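Local coordinates for trehalose-6-phosphate phosphatase (Candida albicans, PDB 5DXI), which is a phosphatase domain of the HAD superfamily, holding a magnesium ion and beryllium trifluoride in a site that adjoins a bound glycan, at residues 74-79 against 93-98; 14-19 against 225-230; 243-248 against 277-282; 50-55 against 292-297. All coordinates share one frame; numbering follows the deposited sequence.

Contact 1 of 4, residues 74-79 against 93-98; sequences FLEKWM and FMKDIG
The flat carboxylate of E76 meets the ammonium group of K95 at the edge where its two oxygens lie, OE2 receiving the lysine's N-H on its syn lone pair, on the side of OE1. Within the helix, F74 offers one face to W78 CD1, and a face of the W78 indole is covered near its rim by K77 CD, 3.2 Å above the plane, with F74 CD1 in the plane at the indole's edge. These ring contacts stay within helix 72-79, whereas the charged pair spans the gap from that helix to strand 93-95. K95 NZ stands 2.5 Å from E76 OE2, a short salt bridge whose exact length deserves caution, and 3.1 Å from E76 OE1. That second oxygen is also hydrogen-bonded to W102 NE1, so two donors grip the carboxylate and limit its rotation. The strand belongs to the antiparallel margin of the mixed HAD sheet and pairs with strand 85-88, K95 bonding to L86 through the backbone. At this partly exposed border the two side chains cross at about a right angle. E76 sends CG away from its backbone N (chi1 -158°) and then bends at chi2, which swings the carboxylate out toward the strand. K95 runs extended until it bends at chi3.

Contact 2 of 4, residues 14-19 against 225-230; sequences LNNYKE and PDFMLC
F227 pushes its ring against the helix at N16 and Y17, and its atoms pass from N16 to Y17 as the ring is followed outward. CB and CG lie near the amide of N16, CB being 4.0 Å from N16 ND2. One step on, F227 CD1 comes within 3.0 Å of N16 ND2, an approach so short that its exact length is doubtful, made at the ring's edge rather than over its face, with the amide and ring planes 31° apart. F227 CE1 then reaches the helix backbone, 3.4 Å from Y17 N, and also touches Y17 CB at 3.8 Å. At the tip, CZ rests near Y17 CB, while CE2 on the far side lies 4.0 Å from Y17 CD1. Y17 CD1 stands over one face of the phenylalanine, toward its rim, making a T-shaped pair in which the tyrosine supplies the edge; the centroids are 5.6 Å apart and the planes meet at 77°. Here helix 10-19 is laid against the start of strand 227-232, an interior parallel strand of the HAD core, joined by its backbone to strand 23-27 at L24. With CG anti to the backbone N in F227 (chi1 180°), the ring extends straight out to the helix. Y17 OH is hydrogen-bonded to N62 ND2, and the tyrosine ring also makes a cation-pi contact with R23. Nearby, D226 OD1 accepts from R22 N and OD2 from Q21 N.

Contact 3 of 4, residues 243-248 against 277-282; sequences SLNEIN and KTVAIA
A chi1 of -68° sets CG of N245 opposite its carbonyl carbon and carries the amide off the helix toward V279, while V279 places CG2 between its own backbone N and carbonyl carbon, on the side where that amide arrives. The result is one hydrogen bond, with the valine's CG2 methyl brushing the same amide nitrogen. N245 ND2 donates to V279 O over 3.1 Å, and the N-H points almost straight at the oxygen (163°). From the asparagine's side the acceptor lies close to the amide plane. From the carbonyl's side the donor is well above, 43° out of the plane, and so does not sit on a lone pair. N245 ND2 rests 3.7 Å from V279 CG2, where the two side chains pass at a slant. The loop that presents this carbonyl is itself braced: A280 N donates to T278 OG1 over 3.1 Å, closing an ST turn around V279. E238, from the same helix as N245, adds two bonds to the turn: OE1 accepts from V279 N, and OE2 pairs with T278 OG1. One helix thus grips the loop at two separate points. Helix 235-253 is the connection of a beta-alpha-beta crossover between the parallel strands 227-232 and 266-271, and the loop it holds leads into edge strand 282-284, a layout that fits the Rossmann-like core of HAD phosphatases.

Contact 4 of 4, residues 50-55 against 292-297; sequences NRILDV and ETLGLL
I52 drives its side chain into helix 287-298 at L294 and G295, using both branches. The methyl CG2 lies against the root of the leucine, with I52 CG2 3.6 Å from L294 CB. The longer branch slides over the backbone beyond it: I52 CD1 comes to 3.7 Å from G295 N, and I52 CG1 to 4.0 Å from G295 CA. At G295, which has no side chain, the main chains run close, the CA atoms of I52 and G295 being 5.8 Å apart. The torsion of I52 divides the work, CG2 standing anti to the backbone N while CG1 lies beside it (chi1 -71°). The side chains of I52 and L294 cross at about a right angle. Further out, L300, past the end of helix 287-298, packs on I52. L294 extends beneath the helices to F27 and L229, residues of two neighbouring sheet strands, and L297 one turn later rests on F25 and L229. Facing away from I52, T293 touches helix 10-19 at L13, and E292 makes a salt bridge with R10. Helices 47-58 and 287-298 lie side by side on one face of the parallel sheet, as in the outer helical layer of the three-layer alpha/beta sandwich of HAD proteins.

Contact 2 links the two faces of the sheet: L229 CD2 meets L294 CD2 of contact 4 at 3.7 Å, while C230 CB meets L244 CD1 of contact 3 at 3.4 Å on the other face. Contact 4 also touches contact 1, where M79 SD lies 3.7 Å from L53 CD1. Contacts 1 and 3 stand on opposite sides of the chain's centre, their own centres about 25 Å apart. The magnesium site of D28, D30 and D233 lies just past strands 23-27 and 227-232, the latter shared with contact 2. None of the four lines it: the side chains of L294 and E76 stay about 13 and 14 Å from beryllium trifluoride.

Contact 1 of 4, residues 74-79 against 93-98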
loop_
_atom_site.group_PDB
_atom_site.type_symbol
_atom_site.label_atom_id
_atom_site.label_comp_id
_atom_site.label_asym_id
_atom_site.label_seq_id
_atom_site.Cartn_x
_atom_site.Cartn_y
_atom_site.Cartn_z
ATOM N N PHE A 74 -11.845 -8.832 -3.492
ATOM C CA PHE A 74 -12.244 -7.671 -2.703
ATOM C C PHE A 74 -12.110 -6.372 -3.511
ATOM O O PHE A 74 -13.043 -5.570 -3.579
ATOM C CB PHE A 74 -11.398 -7.584 -1.423
ATOM C CG PHE A 74 -11.861 -6.523 -0.465
ATOM C CD1 PHE A 74 -12.851 -6.802 0.466
ATOM C CD2 PHE A 74 -11.317 -5.247 -0.505
ATOM C CE1 PHE A 74 -13.291 -5.832 1.352
ATOM C CE2 PHE A 74 -11.748 -4.273 0.362
ATOM C CZ PHE A 74 -12.742 -4.561 1.306
ATOM N N LEU A 75 -10.946 -6.186 -4.132
ATOM C CA LEU A 75 -10.652 -4.965 -4.865
ATOM C C LEU A 75 -11.562 -4.810 -6.076
ATOM O O LEU A 75 -12.004 -3.708 -6.394
ATOM C CB LEU A 75 -9.179 -4.943 -5.297
ATOM C CG LEU A 75 -8.172 -4.905 -4.140
ATOM C CD1 LEU A 75 -6.760 -5.007 -4.717
ATOM C CD2 LEU A 75 -8.328 -3.662 -3.245
ATOM N N GLU A 76 -11.843 -5.918 -6.749
ATOM C CA GLU A 76 -12.751 -5.880 -7.878
ATOM C C GLU A 76 -14.137 -5.443 -7.377
ATOM O O GLU A 76 -14.782 -4.576 -7.969
ATOM C CB GLU A 76 -12.807 -7.252 -8.559
ATOM C CG GLU A 76 -13.286 -7.231 -10.000
ATOM C CD GLU A 76 -12.224 -6.733 -10.958
ATOM O OE1 GLU A 76 -11.236 -7.474 -11.200
ATOM O OE2 GLU A 76 -12.377 -5.600 -11.469
ATOM N N LYS A 77 -14.563 -6.020 -6.257
ATOM C CA LYS A 77 -15.861 -5.708 -5.685
ATOM C C LYS A 77 -16.021 -4.229 -5.341
ATOM O O LYS A 77 -16.957 -3.572 -5.800
ATOM C CB LYS A 77 -16.094 -6.551 -4.430
ATOM C CG LYS A 77 -17.435 -6.307 -3.747
ATOM C CD LYS A 77 -17.561 -7.130 -2.468
ATOM C CE LYS A 77 -17.970 -8.566 -2.732
ATOM N NZ LYS A 77 -18.124 -9.348 -1.470
ATOM N N TRP A 78 -15.082 -3.696 -4.570
ATOM C CA TRP A 78 -15.258 -2.358 -4.018
ATOM C C TRP A 78 -14.565 -1.243 -4.784
ATOM O O TRP A 78 -14.884 -0.086 -4.557
ATOM C CB TRP A 78 -14.812 -2.347 -2.565
ATOM C CG TRP A 78 -15.677 -3.194 -1.708
ATOM C CD1 TRP A 78 -15.323 -4.338 -1.061
ATOM C CD2 TRP A 78 -17.062 -2.972 -1.402
ATOM N NE1 TRP A 78 -16.397 -4.842 -0.362
ATOM C CE2 TRP A 78 -17.474 -4.017 -0.553
ATOM C CE3 TRP A 78 -17.985 -1.982 -1.755
ATOM C CZ2 TRP A 78 -18.782 -4.118 -0.066
ATOM C CZ3 TRP A 78 -19.278 -2.073 -1.253
ATOM C CH2 TRP A 78 -19.660 -3.134 -0.417
ATOM N N MET A 79 -13.663 -1.582 -5.710
ATOM C CA MET A 79 -12.950 -0.571 -6.493
ATOM C C MET A 79 -13.012 -0.812 -7.994
ATOM O O MET A 79 -12.525 0.014 -8.769
ATOM C CB MET A 79 -11.472 -0.502 -6.069
ATOM C CG MET A 79 -11.313 0.021 -4.672
ATOM S SD MET A 79 -11.612 1.798 -4.679
ATOM C CE MET A 79 -12.254 1.978 -3.035
ATOM N N PHE A 93 -0.260 -9.032 -7.827
ATOM C CA PHE A 93 -1.136 -8.842 -8.992
ATOM C C PHE A 93 -1.281 -7.376 -9.349
ATOM O O PHE A 93 -1.256 -6.533 -8.466
ATOM C CB PHE A 93 -2.540 -9.426 -8.741
ATOM C CG PHE A 93 -2.549 -10.899 -8.450
ATOM C CD1 PHE A 93 -2.374 -11.366 -7.159
ATOM C CD2 PHE A 93 -2.729 -11.817 -9.471
ATOM C CE1 PHE A 93 -2.374 -12.723 -6.898
ATOM C CE2 PHE A 93 -2.730 -13.176 -9.215
ATOM C CZ PHE A 93 -2.561 -13.632 -7.932
ATOM N N MET A 94 -1.435 -7.081 -10.639
ATOM C CA MET A 94 -1.688 -5.718 -11.123
ATOM C C MET A 94 -2.809 -5.714 -12.145
ATOM O O MET A 94 -2.904 -6.634 -12.954
ATOM C CB MET A 94 -0.450 -5.111 -11.787
ATOM C CG MET A 94 0.625 -4.667 -10.874
ATOM S SD MET A 94 1.983 -3.916 -11.810
ATOM C CE MET A 94 1.348 -2.290 -12.188
ATOM N N LYS A 95 -3.629 -4.670 -12.152
ATOM C CA LYS A 95 -4.589 -4.534 -13.238
ATOM C C LYS A 95 -4.710 -3.076 -13.677
ATOM O O LYS A 95 -5.177 -2.215 -12.920
ATOM C CB LYS A 95 -5.964 -5.107 -12.851
ATOM C CG LYS A 95 -6.921 -5.160 -14.062
ATOM C CD LYS A 95 -8.276 -5.781 -13.753
ATOM C CE LYS A 95 -9.152 -4.823 -12.975
ATOM N NZ LYS A 95 -10.607 -5.101 -13.169
ATOM N N ASP A 96 -4.269 -2.812 -14.903
ATOM C CA ASP A 96 -4.349 -1.485 -15.500
ATOM C C ASP A 96 -5.784 -0.986 -15.587
ATOM O O ASP A 96 -6.732 -1.780 -15.653
ATOM C CB ASP A 96 -3.726 -1.482 -16.894
ATOM C CG ASP A 96 -2.220 -1.322 -16.856
ATOM O OD1 ASP A 96 -1.767 -0.244 -16.421
ATOM O OD2 ASP A 96 -1.494 -2.254 -17.279
ATOM N N ILE A 97 -5.929 0.335 -15.613
ATOM C CA ILE A 97 -7.239 0.971 -15.662
ATOM C C ILE A 97 -8.041 0.541 -16.893
ATOM O O ILE A 97 -9.248 0.271 -16.811
ATOM C CB ILE A 97 -7.091 2.501 -15.624
ATOM C CG1 ILE A 97 -6.475 2.909 -14.282
ATOM C CG2 ILE A 97 -8.442 3.172 -15.800
ATOM C CD1 ILE A 97 -6.234 4.411 -14.098
ATOM N N GLY A 98 -7.376 0.433 -18.030
ATOM C CA GLY A 98 -8.083 -0.042 -19.206
ATOM C C GLY A 98 -8.296 -1.553 -19.241
ATOM O O GLY A 98 -9.327 -2.030 -19.699
#

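Contact 2 of 4, residues 14-19 against 225-230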
loop_
_atom_site.group_PDB
_atom_site.type_symbol
_atom_site.label_atom_id
_atom_site.label_comp_id
_atom_site.label_asym_id
_atom_site.label_seq_id
_atom_site.Cartn_x
_atom_site.Cartn_y
_atom_site.Cartn_z
ATOM N N LEU A 14 -1.123 20.876 -2.081
ATOM C CA LEU A 14 -2.128 21.447 -2.974
ATOM C C LEU A 14 -1.462 22.264 -4.073
ATOM O O LEU A 14 -1.818 22.153 -5.246
ATOM C CB LEU A 14 -3.110 22.318 -2.178
ATOM C CG LEU A 14 -4.260 23.009 -2.926
ATOM C CD1 LEU A 14 -5.144 22.005 -3.661
ATOM C CD2 LEU A 14 -5.089 23.850 -1.962
ATOM N N ASN A 15 -0.476 23.077 -3.697
ATOM C CA ASN A 15 0.226 23.889 -4.681
ATOM C C ASN A 15 0.976 23.057 -5.708
ATOM O O ASN A 15 0.952 23.367 -6.902
ATOM C CB ASN A 15 1.174 24.867 -3.988
ATOM C CG ASN A 15 0.424 26.023 -3.353
ATOM O OD1 ASN A 15 -0.646 26.408 -3.838
ATOM N ND2 ASN A 15 0.967 26.579 -2.271
ATOM N N ASN A 16 1.648 22.005 -5.254
ATOM C CA ASN A 16 2.401 21.157 -6.168
ATOM C C ASN A 16 1.412 20.430 -7.095
ATOM O O ASN A 16 1.685 20.258 -8.286
ATOM C CB ASN A 16 3.257 20.149 -5.398
ATOM C CG ASN A 16 4.399 19.572 -6.234
ATOM O OD1 ASN A 16 5.514 20.069 -6.199
ATOM N ND2 ASN A 16 4.107 18.553 -7.018
ATOM N N TYR A 17 0.270 20.024 -6.534
ATOM C CA TYR A 17 -0.794 19.356 -7.300
ATOM C C TYR A 17 -1.287 20.221 -8.447
ATOM O O TYR A 17 -1.282 19.795 -9.595
ATOM C CB TYR A 17 -1.982 18.996 -6.400
ATOM C CG TYR A 17 -3.182 18.404 -7.148
ATOM C CD1 TYR A 17 -3.225 17.057 -7.468
ATOM C CD2 TYR A 17 -4.281 19.191 -7.502
ATOM C CE1 TYR A 17 -4.318 16.502 -8.132
ATOM C CE2 TYR A 17 -5.381 18.642 -8.173
ATOM C CZ TYR A 17 -5.385 17.298 -8.488
ATOM O OH TYR A 17 -6.448 16.729 -9.154
ATOM N N LYS A 18 -1.673 21.451 -8.136
ATOM C CA LYS A 18 -2.234 22.328 -9.150
ATOM C C LYS A 18 -1.185 22.800 -10.170
ATOM O O LYS A 18 -1.522 23.145 -11.301
ATOM C CB LYS A 18 -2.957 23.500 -8.472
ATOM C CG LYS A 18 -4.110 22.974 -7.619
ATOM C CD LYS A 18 -4.916 24.047 -6.900
ATOM C CE LYS A 18 -6.409 23.987 -7.303
ATOM N NZ LYS A 18 -6.987 22.595 -7.394
ATOM N N GLU A 19 0.087 22.794 -9.782
ATOM C CA GLU A 19 1.154 23.158 -10.704
ATOM C C GLU A 19 1.478 22.039 -11.701
ATOM O O GLU A 19 1.879 22.307 -12.836
ATOM C CB GLU A 19 2.420 23.546 -9.934
ATOM C CG GLU A 19 3.125 24.776 -10.485
ATOM C CD GLU A 19 2.405 26.068 -10.145
ATOM O OE1 GLU A 19 1.453 26.036 -9.334
ATOM O OE2 GLU A 19 2.791 27.120 -10.694
ATOM N N PRO A 225 5.844 11.015 -14.203
ATOM C CA PRO A 225 4.994 11.775 -13.283
ATOM C C PRO A 225 5.778 12.949 -12.704
ATOM O O PRO A 225 6.988 12.825 -12.508
ATOM C CB PRO A 225 4.647 10.758 -12.190
ATOM C CG PRO A 225 4.935 9.414 -12.796
ATOM C CD PRO A 225 6.085 9.643 -13.726
ATOM N N ASP A 226 5.122 14.078 -12.470
ATOM C CA ASP A 226 5.800 15.203 -11.835
ATOM C C ASP A 226 5.159 15.501 -10.485
ATOM O O ASP A 226 5.524 16.459 -9.801
ATOM C CB ASP A 226 5.770 16.436 -12.742
ATOM C CG ASP A 226 4.359 16.825 -13.153
ATOM O OD1 ASP A 226 3.415 16.040 -12.898
ATOM O OD2 ASP A 226 4.190 17.910 -13.746
ATOM N N PHE A 227 4.208 14.650 -10.112
ATOM C CA PHE A 227 3.520 14.710 -8.828
ATOM C C PHE A 227 3.150 13.291 -8.425
ATOM O O PHE A 227 2.400 12.615 -9.136
ATOM C CB PHE A 227 2.262 15.582 -8.919
ATOM C CG PHE A 227 1.489 15.685 -7.633
ATOM C CD1 PHE A 227 1.705 16.739 -6.761
ATOM C CD2 PHE A 227 0.538 14.739 -7.299
ATOM C CE1 PHE A 227 0.987 16.845 -5.575
ATOM C CE2 PHE A 227 -0.180 14.834 -6.116
ATOM C CZ PHE A 227 0.043 15.888 -5.253
ATOM N N MET A 228 3.685 12.834 -7.303
ATOM C CA MET A 228 3.383 11.503 -6.803
ATOM C C MET A 228 2.962 11.579 -5.340
ATOM O O MET A 228 3.731 12.028 -4.483
ATOM C CB MET A 228 4.594 10.569 -6.971
ATOM C CG MET A 228 4.925 10.198 -8.418
ATOM S SD MET A 228 6.675 10.397 -8.832
ATOM C CE MET A 228 6.781 12.187 -8.917
ATOM N N LEU A 229 1.736 11.155 -5.052
ATOM C CA LEU A 229 1.265 11.137 -3.671
ATOM C C LEU A 229 0.990 9.700 -3.264
ATOM O O LEU A 229 0.181 9.000 -3.890
ATOM C CB LEU A 229 0.017 11.994 -3.489
ATOM C CG LEU A 229 -0.674 11.890 -2.129
ATOM C CD1 LEU A 229 0.277 12.337 -1.006
ATOM C CD2 LEU A 229 -1.971 12.714 -2.102
ATOM N N CYS A 230 1.676 9.264 -2.220
ATOM C CA CYS A 230 1.608 7.874 -1.794
ATOM C C CYS A 230 1.260 7.800 -0.317
ATOM O O CYS A 230 1.949 8.398 0.519
ATOM C CB CYS A 230 2.939 7.178 -2.069
ATOM S SG CYS A 230 3.080 5.463 -1.514
#

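Contact 3 of 4, residues 243-248 against 277-282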
loop_
_atom_site.group_PDB
_atom_site.type_symbol
_atom_site.label_atom_id
_atom_site.label_comp_id
_atom_site.label_asym_id
_atom_site.label_seq_id
_atom_site.Cartn_x
_atom_site.Cartn_y
_atom_site.Cartn_z
ATOM N N SER A 243 10.714 2.773 -2.041
ATOM C CA SER A 243 10.889 2.853 -3.497
ATOM C C SER A 243 10.845 4.294 -3.971
ATOM O O SER A 243 11.659 4.698 -4.809
ATOM C CB SER A 243 9.839 2.033 -4.258
ATOM O OG SER A 243 10.150 0.660 -4.169
ATOM N N LEU A 244 9.899 5.065 -3.444
ATOM C CA LEU A 244 9.825 6.479 -3.805
ATOM C C LEU A 244 11.057 7.273 -3.375
ATOM O O LEU A 244 11.535 8.129 -4.124
ATOM C CB LEU A 244 8.582 7.122 -3.205
ATOM C CG LEU A 244 7.273 6.763 -3.888
ATOM C CD1 LEU A 244 6.143 7.362 -3.085
ATOM C CD2 LEU A 244 7.243 7.275 -5.332
ATOM N N ASN A 245 11.562 7.015 -2.173
ATOM C CA ASN A 245 12.780 7.693 -1.720
ATOM C C ASN A 245 13.972 7.374 -2.624
ATOM O O ASN A 245 14.768 8.248 -2.957
ATOM C CB ASN A 245 13.106 7.308 -0.280
ATOM C CG ASN A 245 12.097 7.859 0.710
ATOM O OD1 ASN A 245 11.414 8.858 0.440
ATOM N ND2 ASN A 245 11.986 7.202 1.862
ATOM N N GLU A 246 14.100 6.108 -2.994
ATOM C CA GLU A 246 15.175 5.677 -3.878
ATOM C C GLU A 246 15.081 6.325 -5.259
ATOM O O GLU A 246 16.084 6.753 -5.824
ATOM C CB GLU A 246 15.155 4.158 -3.991
ATOM C CG GLU A 246 15.485 3.478 -2.669
ATOM C CD GLU A 246 15.495 1.966 -2.776
ATOM O OE1 GLU A 246 14.972 1.430 -3.785
ATOM O OE2 GLU A 246 16.030 1.320 -1.846
ATOM N N ILE A 247 13.871 6.409 -5.799
ATOM C CA ILE A 247 13.681 7.039 -7.096
ATOM C C ILE A 247 14.017 8.531 -7.016
ATOM O O ILE A 247 14.697 9.079 -7.892
ATOM C CB ILE A 247 12.246 6.831 -7.606
ATOM C CG1 ILE A 247 12.059 5.368 -8.007
ATOM C CG2 ILE A 247 11.959 7.749 -8.780
ATOM C CD1 ILE A 247 10.595 4.946 -8.207
ATOM N N ASN A 248 13.569 9.173 -5.944
ATOM C CA ASN A 248 13.851 10.584 -5.723
ATOM C C ASN A 248 15.346 10.827 -5.646
ATOM O O ASN A 248 15.864 11.760 -6.263
ATOM C CB ASN A 248 13.198 11.063 -4.428
ATOM C CG ASN A 248 13.167 12.573 -4.309
ATOM O OD1 ASN A 248 12.358 13.237 -4.949
ATOM N ND2 ASN A 248 14.056 13.124 -3.487
ATOM N N LYS A 277 7.350 5.388 13.505
ATOM C CA LYS A 277 8.616 5.283 12.798
ATOM C C LYS A 277 8.344 4.827 11.375
ATOM O O LYS A 277 7.647 3.834 11.166
ATOM C CB LYS A 277 9.563 4.316 13.517
ATOM C CG LYS A 277 10.645 3.738 12.618
ATOM C CD LYS A 277 11.957 3.461 13.354
ATOM C CE LYS A 277 12.869 2.587 12.501
ATOM N NZ LYS A 277 12.604 2.776 11.044
ATOM N N THR A 278 8.884 5.560 10.406
ATOM C CA THR A 278 8.554 5.346 8.998
ATOM C C THR A 278 9.599 6.072 8.171
ATOM O O THR A 278 10.263 6.989 8.669
ATOM C CB THR A 278 7.157 5.881 8.639
ATOM O OG1 THR A 278 6.911 5.731 7.233
ATOM C CG2 THR A 278 7.066 7.351 8.984
ATOM N N VAL A 279 9.760 5.681 6.916
ATOM C CA VAL A 279 10.668 6.445 6.055
ATOM C C VAL A 279 9.900 7.465 5.223
ATOM O O VAL A 279 10.477 8.145 4.367
ATOM C CB VAL A 279 11.495 5.534 5.149
ATOM C CG1 VAL A 279 12.363 4.616 6.003
ATOM C CG2 VAL A 279 10.587 4.729 4.200
ATOM N N ALA A 280 8.594 7.563 5.465
ATOM C CA ALA A 280 7.793 8.599 4.829
ATOM C C ALA A 280 8.278 9.983 5.262
ATOM O O ALA A 280 8.931 10.130 6.298
ATOM C CB ALA A 280 6.298 8.413 5.161
ATOM N N ILE A 281 7.956 11.001 4.473
ATOM C CA ILE A 281 8.454 12.345 4.736
ATOM C C ILE A 281 7.549 13.111 5.691
ATOM O O ILE A 281 7.954 14.116 6.283
ATOM C CB ILE A 281 8.590 13.137 3.416
ATOM C CG1 ILE A 281 9.435 14.396 3.620
ATOM C CG2 ILE A 281 7.219 13.467 2.839
ATOM C CD1 ILE A 281 9.725 15.157 2.341
ATOM N N ALA A 282 6.326 12.611 5.857
ATOM C CA ALA A 282 5.329 13.252 6.708
ATOM C C ALA A 282 4.228 12.256 7.087
ATOM O O ALA A 282 4.124 11.169 6.501
ATOM C CB ALA A 282 4.731 14.467 5.999
#

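Contact 4 of 4, residues 50-55 against 292-297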
loop_
_atom_site.group_PDB
_atom_site.type_symbol
_atom_site.label_atom_id
_atom_site.label_comp_id
_atom_site.label_asym_id
_atom_site.label_seq_id
_atom_site.Cartn_x
_atom_site.Cartn_y
_atom_site.Cartn_z
ATOM N N ASN A 50 -15.570 7.644 -2.475
ATOM C CA ASN A 50 -16.039 7.444 -3.837
ATOM C C ASN A 50 -16.112 8.745 -4.599
ATOM O O ASN A 50 -15.768 8.788 -5.771
ATOM C CB ASN A 50 -17.396 6.741 -3.846
ATOM C CG ASN A 50 -17.277 5.285 -3.467
ATOM O OD1 ASN A 50 -16.205 4.691 -3.624
ATOM N ND2 ASN A 50 -18.361 4.700 -2.957
ATOM N N ARG A 51 -16.532 9.816 -3.936
ATOM C CA ARG A 51 -16.637 11.105 -4.628
ATOM C C ARG A 51 -15.247 11.639 -4.962
ATOM O O ARG A 51 -14.993 12.152 -6.064
ATOM C CB ARG A 51 -17.409 12.117 -3.775
ATOM C CG ARG A 51 -17.739 13.429 -4.496
ATOM C CD ARG A 51 -18.788 14.243 -3.717
ATOM N NE ARG A 51 -18.907 13.815 -2.315
ATOM C CZ ARG A 51 -18.505 14.540 -1.270
ATOM N NH1 ARG A 51 -17.962 15.738 -1.459
ATOM N NH2 ARG A 51 -18.649 14.067 -0.034
ATOM N N ILE A 52 -14.339 11.491 -4.008
ATOM C CA ILE A 52 -12.958 11.887 -4.224
ATOM C C ILE A 52 -12.369 11.158 -5.425
ATOM O O ILE A 52 -11.823 11.783 -6.339
ATOM C CB ILE A 52 -12.113 11.599 -2.967
ATOM C CG1 ILE A 52 -12.498 12.577 -1.855
ATOM C CG2 ILE A 52 -10.620 11.695 -3.289
ATOM C CD1 ILE A 52 -11.931 12.222 -0.474
ATOM N N LEU A 53 -12.545 9.842 -5.460
ATOM C CA LEU A 53 -11.975 9.041 -6.533
ATOM C C LEU A 53 -12.587 9.410 -7.877
ATOM O O LEU A 53 -11.877 9.491 -8.882
ATOM C CB LEU A 53 -12.148 7.546 -6.244
ATOM C CG LEU A 53 -11.396 7.000 -5.022
ATOM C CD1 LEU A 53 -11.702 5.519 -4.807
ATOM C CD2 LEU A 53 -9.870 7.236 -5.128
ATOM N N ASP A 54 -13.901 9.624 -7.908
ATOM C CA ASP A 54 -14.554 10.023 -9.158
ATOM C C ASP A 54 -13.998 11.345 -9.682
ATOM O O ASP A 54 -13.578 11.439 -10.836
ATOM C CB ASP A 54 -16.073 10.125 -8.977
ATOM C CG ASP A 54 -16.804 10.352 -10.294
ATOM O OD1 ASP A 54 -16.351 9.808 -11.330
ATOM O OD2 ASP A 54 -17.829 11.067 -10.291
ATOM N N VAL A 55 -13.958 12.356 -8.822
ATOM C CA VAL A 55 -13.471 13.668 -9.244
ATOM C C VAL A 55 -12.004 13.610 -9.642
ATOM O O VAL A 55 -11.602 14.156 -10.678
ATOM C CB VAL A 55 -13.636 14.726 -8.140
ATOM C CG1 VAL A 55 -13.033 16.052 -8.593
ATOM C CG2 VAL A 55 -15.098 14.895 -7.780
ATOM N N GLU A 292 -9.764 14.256 3.971
ATOM C CA GLU A 292 -9.749 15.721 3.987
ATOM C C GLU A 292 -8.745 16.228 2.970
ATOM O O GLU A 292 -9.060 17.083 2.139
ATOM C CB GLU A 292 -9.391 16.267 5.375
ATOM C CG GLU A 292 -10.404 15.965 6.470
ATOM C CD GLU A 292 -9.917 16.388 7.847
ATOM O OE1 GLU A 292 -8.766 16.884 7.968
ATOM O OE2 GLU A 292 -10.677 16.201 8.825
ATOM N N THR A 293 -7.543 15.653 3.015
ATOM C CA THR A 293 -6.461 16.056 2.128
ATOM C C THR A 293 -6.783 15.735 0.677
ATOM O O THR A 293 -6.564 16.563 -0.215
ATOM C CB THR A 293 -5.116 15.378 2.520
ATOM O OG1 THR A 293 -4.794 15.684 3.880
ATOM C CG2 THR A 293 -3.995 15.861 1.628
ATOM N N LEU A 294 -7.284 14.528 0.421
ATOM C CA LEU A 294 -7.635 14.176 -0.955
ATOM C C LEU A 294 -8.821 15.035 -1.425
ATOM O O LEU A 294 -8.865 15.488 -2.585
ATOM C CB LEU A 294 -7.940 12.672 -1.074
ATOM C CG LEU A 294 -6.755 11.750 -0.733
ATOM C CD1 LEU A 294 -7.126 10.284 -0.889
ATOM C CD2 LEU A 294 -5.534 12.085 -1.593
ATOM N N GLY A 295 -9.774 15.248 -0.522
ATOM C CA GLY A 295 -10.900 16.131 -0.784
ATOM C C GLY A 295 -10.446 17.532 -1.152
ATOM O O GLY A 295 -10.977 18.150 -2.072
ATOM N N LEU A 296 -9.437 18.019 -0.433
ATOM C CA LEU A 296 -8.837 19.315 -0.712
ATOM C C LEU A 296 -8.306 19.387 -2.135
ATOM O O LEU A 296 -8.601 20.326 -2.875
ATOM C CB LEU A 296 -7.691 19.592 0.271
ATOM C CG LEU A 296 -6.944 20.906 0.037
ATOM C CD1 LEU A 296 -7.856 22.073 0.414
ATOM C CD2 LEU A 296 -5.586 20.972 0.763
ATOM N N LEU A 297 -7.524 18.382 -2.521
ATOM C CA LEU A 297 -6.996 18.323 -3.873
ATOM C C LEU A 297 -8.131 18.239 -4.882
ATOM O O LEU A 297 -8.055 18.809 -5.969
ATOM C CB LEU A 297 -6.076 17.114 -4.050
ATOM C CG LEU A 297 -4.859 16.977 -3.133
ATOM C CD1 LEU A 297 -4.039 15.759 -3.544
ATOM C CD2 LEU A 297 -4.031 18.237 -3.188
#